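PDB 1TUO: putative phosphomannomutase from Thermus thermophilus, which probably catalyses a magnesium-dependent transfer of a phosphate group within a sugar phosphate, as a member of the phosphohexose mutase family. Local coordinates for residues Arg403-Leu408 / Glu456-Leu461; Ala36-Arg41 / Leu139-Ala144; Arg284-Lys289 / Phe322-Cys327; Val179-Ser184 / Ala234-Glu239; Thr294-Arg299 / Thr377-Ala382. All blocks are in the same frame, centred on the assembly; numbering follows the deposited sequence.

Contact 1 of 5, residues Arg403-Leu408 / Glu456-Leu461; sequences RPLAGL and EEARKL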
# COMPACT_ATOMS: atom_id res chain seq x y z
N ARG A 403 20.97 20.49 -13.51
CA ARG A 403 22.22 20.81 -12.83
C ARG A 403 22.95 19.52 -12.47
O ARG A 403 22.47 18.73 -11.65
CB ARG A 403 21.93 21.61 -11.56
CG ARG A 403 21.01 22.80 -11.75
CD ARG A 403 20.73 23.50 -10.43
NE ARG A 403 19.77 24.59 -10.56
CZ ARG A 403 19.40 25.40 -9.57
NH1 ARG A 403 19.91 25.23 -8.36
NH2 ARG A 403 18.52 26.37 -9.79
N PRO A 404 24.12 19.28 -13.08
CA PRO A 404 24.91 18.07 -12.80
C PRO A 404 25.30 17.99 -11.32
O PRO A 404 25.62 19.01 -10.71
CB PRO A 404 26.11 18.22 -13.72
CG PRO A 404 26.29 19.71 -13.80
CD PRO A 404 24.87 20.19 -13.97
N LEU A 405 25.27 16.79 -10.76
CA LEU A 405 25.61 16.59 -9.36
C LEU A 405 26.69 15.53 -9.19
O LEU A 405 26.70 14.52 -9.90
CB LEU A 405 24.36 16.18 -8.58
CG LEU A 405 23.16 17.12 -8.75
CD1 LEU A 405 21.99 16.59 -7.95
CD2 LEU A 405 23.53 18.53 -8.29
N ALA A 406 27.60 15.76 -8.25
CA ALA A 406 28.71 14.85 -8.03
C ALA A 406 29.52 14.87 -9.33
O ALA A 406 29.64 15.92 -9.96
CB ALA A 406 28.20 13.44 -7.74
N GLY A 407 30.07 13.73 -9.73
CA GLY A 407 30.85 13.70 -10.95
C GLY A 407 30.09 13.04 -12.09
O GLY A 407 30.69 12.39 -12.96
N LEU A 408 28.77 13.21 -12.10
CA LEU A 408 27.93 12.60 -13.13
C LEU A 408 27.48 13.57 -14.21
O LEU A 408 27.05 14.69 -13.93
CB LEU A 408 26.70 11.97 -12.48
CG LEU A 408 26.94 11.03 -11.30
CD1 LEU A 408 25.60 10.41 -10.88
CD2 LEU A 408 27.93 9.94 -11.68
N GLU A 456 23.60 14.81 -1.13
CA GLU A 456 24.34 15.92 -0.52
C GLU A 456 24.52 17.09 -1.48
O GLU A 456 24.43 18.25 -1.07
CB GLU A 456 25.72 15.44 -0.05
CG GLU A 456 25.70 14.57 1.21
CD GLU A 456 25.17 15.31 2.42
OE1 GLU A 456 25.42 16.53 2.53
OE2 GLU A 456 24.52 14.67 3.28
N GLU A 457 24.77 16.80 -2.75
CA GLU A 457 24.96 17.86 -3.74
C GLU A 457 23.60 18.40 -4.21
O GLU A 457 23.45 19.60 -4.45
CB GLU A 457 25.75 17.35 -4.94
CG GLU A 457 27.11 16.74 -4.61
CD GLU A 457 28.11 17.76 -4.07
OE1 GLU A 457 29.30 17.41 -3.97
OE2 GLU A 457 27.70 18.89 -3.74
N ALA A 458 22.63 17.51 -4.35
CA ALA A 458 21.29 17.92 -4.79
C ALA A 458 20.67 18.85 -3.75
O ALA A 458 19.99 19.82 -4.08
CB ALA A 458 20.41 16.70 -5.00
N ARG A 459 20.92 18.53 -2.48
CA ARG A 459 20.40 19.30 -1.36
C ARG A 459 20.80 20.78 -1.41
O ARG A 459 19.96 21.67 -1.23
CB ARG A 459 20.93 18.68 -0.06
CG ARG A 459 20.22 19.10 1.21
CD ARG A 459 20.73 18.25 2.36
NE ARG A 459 19.94 18.40 3.57
CZ ARG A 459 20.04 17.59 4.62
NH1 ARG A 459 20.90 16.59 4.60
NH2 ARG A 459 19.27 17.78 5.69
N LYS A 460 22.08 21.03 -1.67
CA LYS A 460 22.59 22.39 -1.74
C LYS A 460 21.95 23.21 -2.86
O LYS A 460 22.22 24.40 -3.00
CB LYS A 460 24.11 22.37 -1.93
CG LYS A 460 24.85 21.56 -0.87
CD LYS A 460 26.36 21.75 -0.97
CE LYS A 460 26.90 21.33 -2.32
NZ LYS A 460 28.38 21.51 -2.41
N LEU A 461 21.08 22.56 -3.63
CA LEU A 461 20.39 23.22 -4.73
C LEU A 461 19.01 23.70 -4.31
O LEU A 461 18.34 24.43 -5.04
CB LEU A 461 20.27 22.26 -5.92
CG LEU A 461 21.15 22.54 -7.14
CD1 LEU A 461 22.53 23.00 -6.71
CD2 LEU A 461 21.23 21.28 -7.99

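Contact 2 of 5, residues Ala36-Arg41 / Leu139-Ala144; sequences AEAYGR and LVPEEA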
# COMPACT_ATOMS: atom_id res chain seq x y z
N ALA A 36 -20.01 12.38 5.68
CA ALA A 36 -20.99 11.31 5.51
C ALA A 36 -22.16 11.80 4.66
O ALA A 36 -22.63 11.09 3.77
CB ALA A 36 -21.49 10.82 6.86
N GLU A 37 -22.62 13.01 4.95
CA GLU A 37 -23.73 13.59 4.20
C GLU A 37 -23.37 13.74 2.72
O GLU A 37 -24.17 13.44 1.84
CB GLU A 37 -24.09 14.97 4.77
CG GLU A 37 -25.35 15.57 4.17
CD GLU A 37 -26.62 14.90 4.66
OE1 GLU A 37 -27.68 15.10 4.03
OE2 GLU A 37 -26.57 14.19 5.69
N ALA A 38 -22.15 14.22 2.46
CA ALA A 38 -21.68 14.41 1.09
C ALA A 38 -21.63 13.08 0.35
O ALA A 38 -22.10 12.97 -0.78
CB ALA A 38 -20.30 15.03 1.11
N TYR A 39 -21.04 12.08 1.00
CA TYR A 39 -20.91 10.76 0.41
C TYR A 39 -22.27 10.10 0.15
O TYR A 39 -22.49 9.51 -0.91
CB TYR A 39 -20.05 9.89 1.32
CG TYR A 39 -19.71 8.53 0.74
CD1 TYR A 39 -19.18 8.41 -0.54
CD2 TYR A 39 -19.88 7.38 1.50
CE1 TYR A 39 -18.83 7.17 -1.07
CE2 TYR A 39 -19.53 6.13 0.99
CZ TYR A 39 -19.01 6.03 -0.29
OH TYR A 39 -18.65 4.80 -0.79
N GLY A 40 -23.17 10.22 1.12
CA GLY A 40 -24.49 9.62 0.97
C GLY A 40 -25.26 10.26 -0.17
O GLY A 40 -25.90 9.56 -0.97
N ARG A 41 -25.22 11.59 -0.25
CA ARG A 41 -25.93 12.31 -1.30
C ARG A 41 -25.37 11.87 -2.65
O ARG A 41 -26.12 11.66 -3.61
CB ARG A 41 -25.76 13.82 -1.14
CG ARG A 41 -26.39 14.37 0.13
CD ARG A 41 -26.45 15.90 0.15
NE ARG A 41 -26.93 16.40 1.44
CZ ARG A 41 -27.28 17.66 1.67
NH1 ARG A 41 -27.22 18.57 0.71
NH2 ARG A 41 -27.71 18.02 2.88
N LEU A 139 -20.06 18.15 -2.66
CA LEU A 139 -21.30 17.99 -1.90
C LEU A 139 -21.19 18.15 -0.38
O LEU A 139 -22.18 17.95 0.32
CB LEU A 139 -21.93 16.64 -2.22
CG LEU A 139 -22.42 16.47 -3.66
CD1 LEU A 139 -22.76 15.01 -3.91
CD2 LEU A 139 -23.64 17.36 -3.88
N VAL A 140 -20.02 18.49 0.12
CA VAL A 140 -19.86 18.66 1.57
C VAL A 140 -20.65 19.88 2.03
O VAL A 140 -20.39 21.00 1.58
CB VAL A 140 -18.38 18.84 1.97
CG1 VAL A 140 -18.27 19.11 3.46
CG2 VAL A 140 -17.59 17.58 1.62
N PRO A 141 -21.62 19.68 2.93
CA PRO A 141 -22.44 20.79 3.44
C PRO A 141 -21.69 21.58 4.50
O PRO A 141 -20.75 21.08 5.10
CB PRO A 141 -23.65 20.07 4.02
CG PRO A 141 -23.02 18.84 4.60
CD PRO A 141 -22.06 18.40 3.51
N GLU A 142 -22.11 22.82 4.72
CA GLU A 142 -21.46 23.66 5.72
C GLU A 142 -21.74 23.09 7.10
O GLU A 142 -20.90 23.15 8.00
CB GLU A 142 -21.99 25.09 5.64
CG GLU A 142 -21.56 25.83 4.39
CD GLU A 142 -20.05 25.95 4.29
OE1 GLU A 142 -19.45 26.61 5.16
OE2 GLU A 142 -19.47 25.38 3.34
N GLU A 143 -22.92 22.52 7.25
CA GLU A 143 -23.34 21.95 8.52
C GLU A 143 -24.05 20.63 8.31
O GLU A 143 -24.73 20.43 7.30
CB GLU A 143 -24.26 22.95 9.23
CG GLU A 143 -24.61 22.60 10.65
CD GLU A 143 -25.07 23.99 11.01
OE1 GLU A 143 -24.42 25.02 11.19
OE2 GLU A 143 -26.28 23.99 10.83
N ALA A 144 -23.89 19.72 9.27
CA ALA A 144 -24.53 18.41 9.19
C ALA A 144 -24.98 17.95 10.57
O ALA A 144 -24.55 18.48 11.59
CB ALA A 144 -23.56 17.39 8.59

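Contact 3 of 5, residues Arg284-Lys289 / Phe322-Cys327; sequences RGRAVK and FLKGDC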
# COMPACT_ATOMS: atom_id res chain seq x y z
N ARG A 284 1.47 -12.61 -18.33
CA ARG A 284 1.82 -11.72 -19.42
C ARG A 284 1.11 -10.39 -19.29
O ARG A 284 0.20 -10.23 -18.48
CB ARG A 284 1.48 -12.37 -20.77
CG ARG A 284 2.70 -12.68 -21.62
CD ARG A 284 3.69 -13.54 -20.85
NE ARG A 284 4.92 -13.79 -21.60
CZ ARG A 284 5.95 -14.49 -21.12
NH1 ARG A 284 5.90 -14.99 -19.90
NH2 ARG A 284 7.03 -14.68 -21.87
N GLY A 285 1.54 -9.43 -20.11
CA GLY A 285 0.95 -8.11 -20.06
C GLY A 285 2.01 -7.10 -19.68
O GLY A 285 3.20 -7.33 -19.89
N ARG A 286 1.60 -5.99 -19.10
CA ARG A 286 2.54 -4.96 -18.71
C ARG A 286 2.60 -4.75 -17.20
O ARG A 286 1.69 -5.16 -16.47
CB ARG A 286 2.17 -3.64 -19.39
CG ARG A 286 0.71 -3.30 -19.20
CD ARG A 286 0.26 -2.09 -20.00
NE ARG A 286 -1.17 -1.87 -19.80
CZ ARG A 286 -1.72 -0.72 -19.44
NH1 ARG A 286 -0.97 0.36 -19.24
NH2 ARG A 286 -3.03 -0.65 -19.26
N ALA A 287 3.68 -4.14 -16.75
CA ALA A 287 3.86 -3.82 -15.34
C ALA A 287 3.62 -2.32 -15.28
O ALA A 287 4.01 -1.58 -16.19
CB ALA A 287 5.29 -4.14 -14.91
N VAL A 288 2.96 -1.85 -14.22
CA VAL A 288 2.68 -0.43 -14.07
C VAL A 288 3.43 0.07 -12.83
O VAL A 288 3.41 -0.58 -11.79
CB VAL A 288 1.17 -0.17 -13.90
CG1 VAL A 288 0.89 1.33 -13.97
CG2 VAL A 288 0.39 -0.93 -14.98
N LYS A 289 4.09 1.22 -12.96
CA LYS A 289 4.86 1.78 -11.85
C LYS A 289 4.74 3.29 -11.81
O LYS A 289 4.59 3.93 -12.86
CB LYS A 289 6.34 1.41 -11.99
CG LYS A 289 6.95 1.83 -13.33
CD LYS A 289 8.49 1.79 -13.34
CE LYS A 289 9.08 3.19 -13.15
NZ LYS A 289 10.56 3.25 -13.37
N PHE A 322 -5.07 -0.92 -14.51
CA PHE A 322 -5.45 -2.28 -14.16
C PHE A 322 -6.80 -2.63 -14.79
O PHE A 322 -6.98 -3.71 -15.36
CB PHE A 322 -5.58 -2.43 -12.65
CG PHE A 322 -4.31 -2.83 -11.95
CD1 PHE A 322 -3.06 -2.53 -12.49
CD2 PHE A 322 -4.37 -3.47 -10.71
CE1 PHE A 322 -1.89 -2.86 -11.81
CE2 PHE A 322 -3.20 -3.81 -10.02
CZ PHE A 322 -1.96 -3.50 -10.57
N LEU A 323 -7.74 -1.70 -14.69
CA LEU A 323 -9.08 -1.91 -15.23
C LEU A 323 -9.07 -2.12 -16.74
O LEU A 323 -10.06 -2.58 -17.31
CB LEU A 323 -9.99 -0.75 -14.82
CG LEU A 323 -10.17 -0.60 -13.30
CD1 LEU A 323 -11.06 0.59 -12.99
CD2 LEU A 323 -10.79 -1.88 -12.73
N LYS A 324 -7.95 -1.80 -17.39
CA LYS A 324 -7.81 -1.99 -18.83
C LYS A 324 -7.74 -3.50 -19.08
O LYS A 324 -8.10 -3.98 -20.15
CB LYS A 324 -6.53 -1.30 -19.35
CG LYS A 324 -6.43 -1.19 -20.87
CD LYS A 324 -5.19 -0.41 -21.33
CE LYS A 324 -5.19 1.04 -20.84
NZ LYS A 324 -4.01 1.84 -21.32
N GLY A 325 -7.26 -4.23 -18.08
CA GLY A 325 -7.18 -5.68 -18.17
C GLY A 325 -5.98 -6.31 -18.85
O GLY A 325 -6.01 -7.50 -19.18
N ASP A 326 -4.91 -5.55 -19.05
CA ASP A 326 -3.72 -6.07 -19.71
C ASP A 326 -2.46 -5.92 -18.86
O ASP A 326 -1.36 -5.82 -19.39
CB ASP A 326 -3.54 -5.36 -21.06
CG ASP A 326 -2.49 -6.03 -21.94
OD1 ASP A 326 -2.19 -5.48 -23.02
OD2 ASP A 326 -1.98 -7.11 -21.56
N CYS A 327 -2.63 -5.90 -17.54
CA CYS A 327 -1.50 -5.75 -16.62
C CYS A 327 -1.31 -7.00 -15.76
O CYS A 327 -2.24 -7.79 -15.60
CB CYS A 327 -1.73 -4.55 -15.68
SG CYS A 327 -2.13 -2.97 -16.46

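Contact 4 of 5, residues Val179-Ser184 / Ala234-Glu239; sequences VLYHDS and AVLGPE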
# COMPACT_ATOMS: atom_id res chain seq x y z
N VAL A 179 10.97 -19.77 8.51
CA VAL A 179 9.98 -19.22 9.42
C VAL A 179 9.65 -17.82 8.92
O VAL A 179 10.54 -17.10 8.46
CB VAL A 179 10.52 -19.12 10.86
CG1 VAL A 179 11.83 -18.36 10.87
CG2 VAL A 179 9.51 -18.41 11.75
N LEU A 180 8.38 -17.44 8.99
CA LEU A 180 7.99 -16.11 8.56
C LEU A 180 7.69 -15.25 9.78
O LEU A 180 6.85 -15.61 10.62
CB LEU A 180 6.75 -16.17 7.66
CG LEU A 180 6.22 -14.82 7.17
CD1 LEU A 180 7.26 -14.14 6.29
CD2 LEU A 180 4.93 -15.02 6.39
N TYR A 181 8.40 -14.14 9.91
CA TYR A 181 8.17 -13.22 11.00
C TYR A 181 7.22 -12.18 10.44
O TYR A 181 7.40 -11.71 9.31
CB TYR A 181 9.47 -12.55 11.46
CG TYR A 181 10.41 -13.48 12.19
CD1 TYR A 181 11.25 -14.34 11.49
CD2 TYR A 181 10.45 -13.50 13.58
CE1 TYR A 181 12.12 -15.21 12.16
CE2 TYR A 181 11.31 -14.37 14.26
CZ TYR A 181 12.14 -15.22 13.55
OH TYR A 181 13.00 -16.07 14.22
N HIS A 182 6.18 -11.84 11.21
CA HIS A 182 5.22 -10.84 10.78
C HIS A 182 5.09 -9.74 11.81
O HIS A 182 4.49 -9.93 12.87
CB HIS A 182 3.84 -11.45 10.55
CG HIS A 182 2.81 -10.45 10.12
ND1 HIS A 182 1.45 -10.69 10.19
CD2 HIS A 182 2.94 -9.20 9.62
CE1 HIS A 182 0.79 -9.64 9.75
NE2 HIS A 182 1.67 -8.72 9.40
N ASP A 183 5.68 -8.60 11.48
CA ASP A 183 5.64 -7.41 12.31
C ASP A 183 4.39 -6.66 11.83
O ASP A 183 4.36 -6.17 10.70
CB ASP A 183 6.90 -6.59 12.06
CG ASP A 183 6.94 -5.29 12.82
OD1 ASP A 183 7.95 -4.58 12.66
OD2 ASP A 183 5.99 -4.97 13.57
N SER A 184 3.37 -6.61 12.67
CA SER A 184 2.12 -5.93 12.33
C SER A 184 2.16 -4.44 12.69
O SER A 184 1.27 -3.68 12.31
CB SER A 184 0.94 -6.59 13.05
OG SER A 184 0.68 -7.87 12.50
N ALA A 234 16.40 -6.16 14.75
CA ALA A 234 17.13 -6.85 15.81
C ALA A 234 16.80 -8.34 15.84
O ALA A 234 17.71 -9.18 15.90
CB ALA A 234 16.80 -6.21 17.16
N VAL A 235 15.52 -8.67 15.80
CA VAL A 235 15.08 -10.06 15.83
C VAL A 235 15.67 -10.87 14.67
O VAL A 235 16.06 -12.03 14.85
CB VAL A 235 13.53 -10.17 15.78
CG1 VAL A 235 13.11 -11.63 15.75
CG2 VAL A 235 12.92 -9.46 16.98
N LEU A 236 15.72 -10.27 13.48
CA LEU A 236 16.25 -10.97 12.31
C LEU A 236 17.77 -11.00 12.23
O LEU A 236 18.34 -11.72 11.41
CB LEU A 236 15.69 -10.34 11.02
CG LEU A 236 14.33 -10.84 10.52
CD1 LEU A 236 14.49 -12.24 9.96
CD2 LEU A 236 13.31 -10.83 11.65
N GLY A 237 18.43 -10.22 13.09
CA GLY A 237 19.88 -10.18 13.09
C GLY A 237 20.55 -11.54 13.03
O GLY A 237 21.30 -11.81 12.09
N PRO A 238 20.31 -12.42 14.02
CA PRO A 238 20.90 -13.77 14.08
C PRO A 238 20.18 -14.86 13.29
O PRO A 238 20.53 -16.03 13.38
CB PRO A 238 20.91 -14.06 15.57
CG PRO A 238 19.61 -13.43 16.01
CD PRO A 238 19.61 -12.10 15.28
N GLU A 239 19.17 -14.47 12.51
CA GLU A 239 18.43 -15.45 11.71
C GLU A 239 19.22 -15.89 10.49
O GLU A 239 20.26 -15.31 10.16
CB GLU A 239 17.09 -14.87 11.26
CG GLU A 239 15.94 -15.18 12.20
CD GLU A 239 15.78 -16.67 12.42
OE1 GLU A 239 15.89 -17.43 11.44
OE2 GLU A 239 15.53 -17.07 13.57

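Contact 5 of 5, residues Thr294-Arg299 / Thr377-Ala382; sequences TWLLDR and TGLTHA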
# COMPACT_ATOMS: atom_id res chain seq x y z
N THR A 294 12.06 2.36 -9.17
CA THR A 294 13.34 1.99 -9.76
C THR A 294 13.28 1.74 -11.26
O THR A 294 12.31 1.16 -11.76
CB THR A 294 13.88 0.70 -9.11
OG1 THR A 294 15.08 0.29 -9.79
CG2 THR A 294 12.85 -0.43 -9.22
N TRP A 295 14.32 2.16 -11.98
CA TRP A 295 14.34 1.93 -13.41
C TRP A 295 14.76 0.49 -13.71
O TRP A 295 14.87 0.11 -14.88
CB TRP A 295 15.27 2.91 -14.13
CG TRP A 295 16.63 3.05 -13.54
CD1 TRP A 295 17.25 2.20 -12.66
CD2 TRP A 295 17.55 4.11 -13.79
NE1 TRP A 295 18.51 2.67 -12.36
CE2 TRP A 295 18.72 3.84 -13.04
CE3 TRP A 295 17.51 5.26 -14.58
CZ2 TRP A 295 19.83 4.68 -13.06
CZ3 TRP A 295 18.62 6.10 -14.60
CH2 TRP A 295 19.76 5.80 -13.84
N LEU A 296 15.00 -0.30 -12.67
CA LEU A 296 15.37 -1.69 -12.91
C LEU A 296 14.13 -2.41 -13.45
O LEU A 296 14.24 -3.40 -14.17
CB LEU A 296 15.83 -2.38 -11.61
CG LEU A 296 17.35 -2.53 -11.41
CD1 LEU A 296 17.96 -1.17 -11.07
CD2 LEU A 296 17.63 -3.52 -10.29
N LEU A 297 12.94 -1.91 -13.11
CA LEU A 297 11.73 -2.55 -13.62
C LEU A 297 11.66 -2.34 -15.13
O LEU A 297 11.36 -3.28 -15.88
CB LEU A 297 10.48 -1.98 -12.95
CG LEU A 297 9.16 -2.64 -13.37
CD1 LEU A 297 9.23 -4.15 -13.12
CD2 LEU A 297 8.02 -2.03 -12.58
N ASP A 298 11.94 -1.12 -15.58
CA ASP A 298 11.92 -0.81 -17.01
C ASP A 298 12.92 -1.70 -17.73
O ASP A 298 12.62 -2.28 -18.78
CB ASP A 298 12.31 0.66 -17.26
CG ASP A 298 11.49 1.64 -16.46
OD1 ASP A 298 10.86 2.52 -17.07
OD2 ASP A 298 11.48 1.53 -15.22
N ARG A 299 14.12 -1.81 -17.16
CA ARG A 299 15.18 -2.64 -17.75
C ARG A 299 14.77 -4.11 -17.79
O ARG A 299 15.00 -4.80 -18.78
CB ARG A 299 16.49 -2.47 -16.97
CG ARG A 299 17.66 -3.34 -17.46
CD ARG A 299 18.01 -3.10 -18.93
NE ARG A 299 18.67 -1.81 -19.15
CZ ARG A 299 19.95 -1.57 -18.88
NH1 ARG A 299 20.73 -2.52 -18.37
NH2 ARG A 299 20.46 -0.36 -19.12
N THR A 377 19.16 -7.69 -15.34
CA THR A 377 19.05 -6.30 -15.79
C THR A 377 20.42 -5.71 -16.09
O THR A 377 20.53 -4.75 -16.86
CB THR A 377 18.39 -5.39 -14.73
OG1 THR A 377 19.14 -5.45 -13.51
CG2 THR A 377 16.96 -5.82 -14.47
N GLY A 378 21.45 -6.27 -15.48
CA GLY A 378 22.80 -5.77 -15.68
C GLY A 378 23.02 -4.49 -14.90
O GLY A 378 23.96 -3.74 -15.16
N LEU A 379 22.15 -4.24 -13.92
CA LEU A 379 22.23 -3.03 -13.11
C LEU A 379 22.30 -3.34 -11.62
O LEU A 379 21.79 -4.37 -11.17
CB LEU A 379 21.01 -2.15 -13.36
CG LEU A 379 20.76 -1.66 -14.79
CD1 LEU A 379 19.40 -0.99 -14.87
CD2 LEU A 379 21.87 -0.69 -15.20
N THR A 380 22.93 -2.45 -10.86
CA THR A 380 23.03 -2.58 -9.42
C THR A 380 22.08 -1.52 -8.86
O THR A 380 21.91 -0.46 -9.46
CB THR A 380 24.46 -2.32 -8.91
OG1 THR A 380 25.34 -3.33 -9.42
CG2 THR A 380 24.50 -2.33 -7.39
N HIS A 381 21.46 -1.81 -7.72
CA HIS A 381 20.49 -0.90 -7.12
C HIS A 381 20.82 -0.38 -5.73
O HIS A 381 21.23 -1.14 -4.86
CB HIS A 381 19.12 -1.58 -7.07
CG HIS A 381 18.10 -0.85 -6.25
ND1 HIS A 381 17.35 0.19 -6.75
CD2 HIS A 381 17.74 -0.99 -4.96
CE1 HIS A 381 16.56 0.66 -5.80
NE2 HIS A 381 16.77 -0.04 -4.70
N ALA A 382 20.60 0.92 -5.54
CA ALA A 382 20.80 1.58 -4.26
C ALA A 382 19.78 2.72 -4.27
O ALA A 382 19.54 3.33 -5.31
CB ALA A 382 22.22 2.13 -4.14

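Contact 1 of 5, residues Arg403-Leu408 / Glu456-Leu461
Arg403 and Leu461 lie antiparallel, side by side, the arginine chain stretched from CG to NE along the branched end of the leucine. Arg403 CD stands 3.3 Å from Leu461 CD2, and farther out Arg403 NH1 reaches 3.2 Å from Leu461 CG. The leucine meets the guanidinium at its edge and not over a face, with Leu461 CD1 in the plane of the group. Leu405 crosses Leu461 obliquely and brings its two methyls to different neighbours. Its CD2 lies 3.6 Å from Leu461 CD2, while CD1 presses on Ala458 CB at 3.3 Å, tighter than usual for two carbons. Leu405 CG stands anti to the carbonyl carbon (chi1 -53°), a setting that directs both branches at the helix end. Beside it, Glu457 packs through its aliphatic part, CG coming 3.8 Å from Ala406 N, and its bent chain (chi2 -66°) carries the carboxylate to Lys460, where OE2 and NZ form a salt bridge of 3.0 Å. Tyr423 touches Leu405 and Trp421 touches Leu461. The contact fastens a loop with a type II' turn, Leu405 to Leu408, against helix 448-459, which packs beside the antiparallel sheet of the C-terminal phosphohexomutase domain.

Contact 2 of 5, residues Ala36-Arg41 / Leu139-Ala144
With chi1 at -173° the Glu37 chain swings CG away from the backbone N, and the bend at chi2 (74°) turns the carboxylate onward toward Arg41, while CB and CG both lie against Pro141 CG. Pro141 CG sits 4.0 Å from Glu37 CB, and the two side chains cross at about a right angle. One turn on, Arg41 extends beyond CG and holds Glu37 side-on: NE donates to OE1 at 3.0 Å and NH2 to the same Glu37 OE1 at 3.1 Å. Glu37 OE1 offers NE its anti lone pair; NH2 meets the same side, 33° out of the carboxylate plane. The other oxygen, Glu37 OE2, bonds to His71 of helix 61-75. Next along the helix face, Ala38 directs its methyl at the backbone bend after helix 130-138, with CB 3.6 Å from Leu139 O and 3.8 Å from Val140 CG2. The small Ala38 lets the main chains come close, its CA being 4.6 Å from Val140 CA. Between the two segments the chemistry is therefore apolar, with Arg34 of the same helix adding a bond to Pro141 O, while the pairing of Glu37 with Arg41 probably helps to fix the methylenes that Pro141 touches.

Contact 3 of 5, residues Arg284-Lys289 / Phe322-Cys327
Arg286 runs past the 322-327 segment and touches it along most of its length. Its CB lies 4.1 Å from Asp326 O, and CG comes closer to that oxygen, at 3.3 Å. Chi1 of 50° sets CG between the backbone N and the carbonyl carbon, after which the chain is straight as far as NE. At NE the partner becomes sulfur: Cys327 SG is 3.6 Å from Arg286 NE and lies over one face of the guanidinium, offset toward its rim. At the tip, Arg286 NH2 crosses the Lys324 chain at about a right angle, 3.0 Å from Lys324 CD. The two cationic ends are close but share Glu321, whose OE2 makes a salt bridge to each, so the like charges are probably offset; Arg286 NH1 reaches Thr309. Replacing the arginine with alanine removes the guanidinium, and would probably leave Glu321 with only the lysine of this pair, Thr309 without this partner and the sulfur of Cys327 without a guanidinium face over it. Arg286 N donates to Asp326 O at 3.0 Å (156° at the hydrogen). Val288 CG2 packs 3.6 Å from Cys327 SG. Gly285 fits where a CB would collide with Asp326 O. Arg286 pairs with Cys327 as a parallel bridge between strands 286-290 and 327-331, with helix 315-322 leading into the second strand, in keeping with the alpha/beta/alpha fold of domain III.

Contact 4 of 5, residues Val179-Ser184 / Ala234-Glu239
Tyr181 reaches Glu239 through one polar bond, its OH donating to Glu239 OE2 at 2.8 Å. The oxygen is met from above the carboxylate plane, 61° out of it, and the ring and carboxylate planes stand 50° apart. A bend at chi2 in Glu239 also brings its methylene over to the aromatic carbons, CG lying 3.8 Å from Tyr181 CE1. Arg207 of strand 206-209 makes a weak hydrogen bond to the same hydroxyl, so the phenol oxygen has partners on two parts of the domain. The second kind of interaction is CH-pi: Leu236 CD2 sits over one face of the Tyr181 ring, 4.2 Å from its centroid and 22° off the normal. Plain apolar contact comes from Val235, whose CG1 touches Tyr181 CE2 at 3.6 Å. Just before the strand, Val179 CG1 makes a loose methyl-to-oxygen contact, 4.2 Å from Glu239 OE1. Tyr181 is thus gripped by a helix end and by the type I turn, Leu236 to Glu239, that follows it. Strand 180-183, paired with strands 206-209 and 244-248, is covered here by helix 230-236, the helix-on-sheet layering of the alpha/beta/alpha domain II of phosphohexomutases.

Contact 5 of 5, residues Thr294-Arg299 / Thr377-Ala382
Arg299 folds back on itself to reach a helix end: its chain is bent at chi2 and chi3 (72°), bringing NH1 to Thr377 O at 2.7 Å. The carbonyl points almost straight at the nitrogen, with a C=O...N angle of 175°, although the oxygen is tilted 17° from the guanidinium plane. The fold also lays a face of the guanidinium on Leu379, whose CD1 stands 4.0 Å above its centre. A methionine in its place would lack the guanidinium donors, and is likely to leave Thr377 O without this bond and Leu379 without its flat cover. Thr377 ends helix 366-377; its OG1 hydrogen-bonds Val373 O and accepts from Leu379 N at 3.3 Å, an ST turn that spans Gly378, which has positive phi. Here domain III meets the C-terminal domain, the start of helix 296-304 lying against the chain between helix 366-377 and strand 382-386. Leu296 lies alongside Leu379, its CD1 3.9 Å from Leu379 CB, while its CD2 lies 4.0 Å from His381 CB. At the front of the helix Thr294 OG1 caps Leu296 N at 2.9 Å. Glu444 bridges Thr294 OG1 and His381 ND1, bonding to both.

The five contacts sample all four domains: contact 2 belongs to domain I, contact 4 to domain II, contact 3 to domain III and contact 1 to the C-terminal domain, while contact 5 joins the last two. Contacts 3 and 5 touch directly, since Lys289 NZ forms a salt bridge of 2.7 Å with Asp298 OD2, and strand 286-290 is followed in the chain by helix 296-304. Contacts 1 and 5 come to about 8 Å between nearest atoms. Contact 2 stands apart, its centre about 48 Å from that of contact 1 and on the opposite side of the chain's centre from contacts 4 and 5. In this family the active site lies in the cleft between the four domains.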